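Side-chain contacts in LRA-12 (PDB 5AEB), which hydrolyses beta-lactam antibiotics, probably carbapenems among them, as a di-zinc metallo-beta-lactamase of class B3: residues T83-D88 with T112-G117; A136-L139 with K143-I146. One frame throughout, in Å; residues are numbered along the deposited sequence.

Interaction 1 (T83-D88 with T112-G117); sequences TQAHYD and TVMADG. With ZN (zinc ion), chain D; ZN (zinc ion), chain C.
Ala-85 puts its methyl against helix 111-115, with CB 3.7 Å from Met-114 CG and, a little farther off, facing Val-113 CG1. That Val-113 branch also lies 3.9 Å from Ala-85 O, so the valine touches both the side chain and the carbonyl of the alanine. Met-114 presents the middle of its chain: CG stands beside its own backbone N (chi1 -81°), and the thioether end bends at chi3. The sulfur-bearing chain also meets Leu-90, Leu-104 and Ala-106.

Behind this apolar touch lies an inverse gamma turn centred on Ala-85, closed by a weak bond from His-86 N to Gln-84 O; Asp-110 OD2 accepts from Ala-85 N. In this turn the CB of Ala-85 faces the helix while those of its two neighbours face away from it. Gln-84 OE1 binds one zinc ion at 1.8 Å and His-86 ND1 binds the same ion at 1.9 Å, His-161 completing its protein ligands. The Gln-84 amide has a second task: NE2 donates to a water (3.2 Å) that is itself a ligand of the other zinc ion. This second ion takes Asp-88 OD2 at 2.0 Å, along with His-89 and His-227. A further water bridges the two metals and gives a weak hydrogen bond to Asp-88 OD1. On the helix side, Gly-117, with positive phi, is the C-prime residue of a Schellman motif that ends the helix after Ala-115, its N donating to Met-114 O.

The amide at Gln-84 is a neutral oxygen ligand where the usual class B3 motif has a histidine. The water between the zinc ions is probably the nucleophile that opens the lactam ring, as in related enzymes, with Asp-88 well placed to orient it.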
# COMPACT_ATOMS: atom_id res chain seq x y z
N THR A 83 0.73 3.27 -0.15
CA THR A 83 1.34 3.05 1.16
C THR A 83 2.87 3.32 1.18
O THR A 83 3.49 3.26 2.26
CB THR A 83 1.08 1.62 1.60
OG1 THR A 83 1.49 0.74 0.55
CG2 THR A 83 -0.45 1.44 1.86
N GLN A 84 3.46 3.63 0.03
CA GLN A 84 4.87 3.37 -0.14
C GLN A 84 5.34 3.84 -1.51
O GLN A 84 4.89 3.29 -2.51
CB GLN A 84 4.99 1.81 -0.19
CG GLN A 84 6.10 1.25 0.57
CD GLN A 84 6.42 -0.14 0.13
OE1 GLN A 84 7.32 -0.33 -0.73
NE2 GLN A 84 5.73 -1.16 0.75
N ALA A 85 6.34 4.72 -1.57
CA ALA A 85 6.81 5.15 -2.89
C ALA A 85 7.94 4.29 -3.47
O ALA A 85 9.09 4.72 -3.57
CB ALA A 85 7.20 6.63 -2.88
N HIS A 86 7.61 3.05 -3.82
CA HIS A 86 8.53 2.15 -4.49
C HIS A 86 7.87 1.71 -5.75
O HIS A 86 6.65 1.63 -5.80
CB HIS A 86 8.85 0.91 -3.66
CG HIS A 86 9.94 1.12 -2.63
ND1 HIS A 86 10.09 0.30 -1.56
CD2 HIS A 86 10.94 2.08 -2.54
CE1 HIS A 86 11.12 0.75 -0.81
NE2 HIS A 86 11.66 1.82 -1.43
N TYR A 87 8.69 1.35 -6.73
CA TYR A 87 8.21 1.01 -8.08
C TYR A 87 7.25 -0.17 -8.11
O TYR A 87 6.43 -0.24 -9.03
CB TYR A 87 9.38 0.75 -9.04
CG TYR A 87 10.09 -0.57 -8.83
CD1 TYR A 87 11.11 -0.70 -7.88
CD2 TYR A 87 9.72 -1.71 -9.56
CE1 TYR A 87 11.75 -1.92 -7.68
CE2 TYR A 87 10.36 -2.93 -9.37
CZ TYR A 87 11.38 -3.04 -8.43
OH TYR A 87 12.01 -4.27 -8.24
N ASP A 88 7.36 -1.08 -7.15
CA ASP A 88 6.44 -2.22 -7.06
C ASP A 88 5.01 -1.83 -6.57
O ASP A 88 4.09 -2.63 -6.67
CB ASP A 88 7.03 -3.44 -6.25
CG ASP A 88 7.48 -3.09 -4.83
OD1 ASP A 88 8.06 -1.96 -4.64
OD2 ASP A 88 7.26 -3.93 -3.89
N THR A 112 8.61 14.01 -2.77
CA THR A 112 9.82 14.23 -3.55
C THR A 112 10.25 13.00 -4.35
O THR A 112 10.45 13.10 -5.57
CB THR A 112 10.99 14.73 -2.66
OG1 THR A 112 10.59 15.97 -2.06
CG2 THR A 112 12.26 15.03 -3.50
N VAL A 113 10.40 11.86 -3.68
CA VAL A 113 10.73 10.63 -4.37
C VAL A 113 9.70 10.38 -5.48
O VAL A 113 10.06 9.97 -6.58
CB VAL A 113 10.81 9.44 -3.41
CG1 VAL A 113 10.90 8.13 -4.17
CG2 VAL A 113 12.02 9.58 -2.49
N MET A 114 8.43 10.66 -5.21
CA MET A 114 7.37 10.41 -6.19
C MET A 114 7.50 11.31 -7.41
O MET A 114 7.36 10.85 -8.54
CB MET A 114 5.98 10.58 -5.57
CG MET A 114 5.53 9.37 -4.79
SD MET A 114 4.04 9.64 -3.82
CE MET A 114 2.76 9.76 -5.08
N ALA A 115 7.77 12.59 -7.15
CA ALA A 115 7.96 13.59 -8.19
C ALA A 115 9.19 13.29 -9.07
O ALA A 115 9.22 13.69 -10.24
CB ALA A 115 8.03 14.98 -7.57
N ASP A 116 10.19 12.59 -8.54
CA ASP A 116 11.35 12.21 -9.39
C ASP A 116 11.41 10.73 -9.79
O ASP A 116 12.44 10.27 -10.28
CB ASP A 116 12.70 12.66 -8.81
CG ASP A 116 13.02 11.99 -7.48
OD1 ASP A 116 12.77 10.76 -7.30
OD2 ASP A 116 13.54 12.71 -6.59
N GLY A 117 10.32 10.00 -9.58
CA GLY A 117 10.29 8.60 -9.98
C GLY A 117 11.28 7.68 -9.27
O GLY A 117 11.63 6.61 -9.81
ZN ZN D . 8.98 -1.04 -0.75
ZN ZN C . 6.88 -3.69 -1.99
O HOH W 1 7.42 -3.76 -0.18
O HOH W 2 8.36 -2.47 -1.80

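Interaction 2 (A136-L139 with K143-I146); sequences ADRL and KDTI
Arg-138 and Ile-146 lie with their CA atoms 10.1 Å apart, too far for strand pairing, so it is the long arginine side chain that bridges the distance between the two backbones. Its chain bends at chi2 and again at chi3 (-66°), which brings the guanidinium up to segment 143-146. There NH2 donates to Thr-145 O at 3.1 Å, with an N-H...O angle of 165°. The carbonyl oxygen sits at the guanidinium edge, close to its plane, so this is a nearly straight, in-plane bond to main chain.

The rest of the group is held more loosely. NH2 passes 4.1 Å from Ile-146 CG1, while NH1 comes 4.0 Å from Asp-144 CB and equally far from Asp-144 OD2. The charges are opposite, but the gap is beyond a salt bridge, and the guanidinium and carboxylate planes are 36° apart. Asp-144 OD2 instead takes a hydrogen bond from His-141 N, within the connection between the strands; the nearby arginine probably adds only a mild attraction.

Ile-146 reaches Ile-79, Leu-81 and Met-105, all on the sheet that carries Arg-138. Strand 138-140 ends that sheet and strand 145-148 ends the other, so the bond spans the two halves of the alpha-beta/beta-alpha sandwich characteristic of metallo-beta-lactamases, where the chain crosses between sheets.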
# COMPACT_ATOMS: atom_id res chain seq x y z
N ALA A 136 1.75 14.59 -6.45
CA ALA A 136 0.54 14.52 -5.63
C ALA A 136 -0.26 15.85 -5.65
O ALA A 136 0.30 16.94 -5.61
CB ALA A 136 0.89 14.11 -4.22
N ASP A 137 -1.58 15.72 -5.74
CA ASP A 137 -2.47 16.83 -5.61
C ASP A 137 -2.66 17.18 -4.14
O ASP A 137 -2.93 18.31 -3.83
CB ASP A 137 -3.80 16.50 -6.28
CG ASP A 137 -3.63 16.10 -7.74
OD1 ASP A 137 -3.52 16.99 -8.58
OD2 ASP A 137 -3.60 14.92 -8.07
N ARG A 138 -2.54 16.21 -3.22
CA ARG A 138 -2.58 16.57 -1.79
C ARG A 138 -1.41 15.95 -1.04
O ARG A 138 -1.12 14.76 -1.20
CB ARG A 138 -3.91 16.23 -1.09
CG ARG A 138 -4.29 17.33 -0.10
CD ARG A 138 -4.71 16.92 1.31
NE ARG A 138 -5.95 16.16 1.35
CZ ARG A 138 -6.50 15.67 2.46
NH1 ARG A 138 -5.97 15.87 3.65
NH2 ARG A 138 -7.62 14.97 2.37
N LEU A 139 -0.73 16.76 -0.24
CA LEU A 139 0.30 16.26 0.66
C LEU A 139 -0.37 16.01 1.98
O LEU A 139 -0.91 16.93 2.59
CB LEU A 139 1.46 17.25 0.79
CG LEU A 139 2.08 17.75 -0.52
CD1 LEU A 139 3.19 18.76 -0.26
CD2 LEU A 139 2.61 16.56 -1.32
N LYS A 143 -2.14 11.40 10.47
CA LYS A 143 -3.51 11.51 10.99
C LYS A 143 -4.49 12.39 10.17
O LYS A 143 -5.63 12.55 10.59
CB LYS A 143 -3.50 11.86 12.50
CG LYS A 143 -3.01 10.67 13.34
CD LYS A 143 -2.48 11.08 14.71
CE LYS A 143 -1.85 9.87 15.43
NZ LYS A 143 -0.49 10.24 15.95
N ASP A 144 -4.06 12.89 9.00
CA ASP A 144 -4.99 13.54 8.07
C ASP A 144 -6.05 12.51 7.62
O ASP A 144 -5.80 11.28 7.58
CB ASP A 144 -4.27 14.13 6.83
CG ASP A 144 -3.58 15.48 7.13
OD1 ASP A 144 -3.72 16.02 8.24
OD2 ASP A 144 -2.87 16.00 6.25
N THR A 145 -7.24 13.02 7.32
CA THR A 145 -8.33 12.14 6.93
C THR A 145 -8.67 12.37 5.46
O THR A 145 -8.49 13.47 4.92
CB THR A 145 -9.57 12.33 7.82
OG1 THR A 145 -10.20 13.56 7.49
CG2 THR A 145 -9.19 12.35 9.31
N ILE A 146 -9.13 11.32 4.81
CA ILE A 146 -9.53 11.39 3.43
C ILE A 146 -10.95 10.88 3.42
O ILE A 146 -11.21 9.72 3.76
CB ILE A 146 -8.62 10.53 2.53
CG1 ILE A 146 -7.16 10.95 2.66
CG2 ILE A 146 -9.08 10.61 1.08
CD1 ILE A 146 -6.22 9.78 2.75

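Interaction 1 closes before interaction 2 opens along the chain, and their centres lie 16 Å apart with nearest atoms about 5 Å from one another, not touching. Strand 103-107 mediates between them: Met-114 of interaction 1 packs on its Leu-104 and Ala-106, and Arg-138 of interaction 2 makes backbone hydrogen bonds with the same two residues. Only interaction 1 contains ligands of the zinc centre; interaction 2 ties the sheets together away from it. A bound cobalt ion, held by Glu-108 and His-141, lies about 5 Å from the side chain of Leu-139 and about 13 Å from that of Met-114.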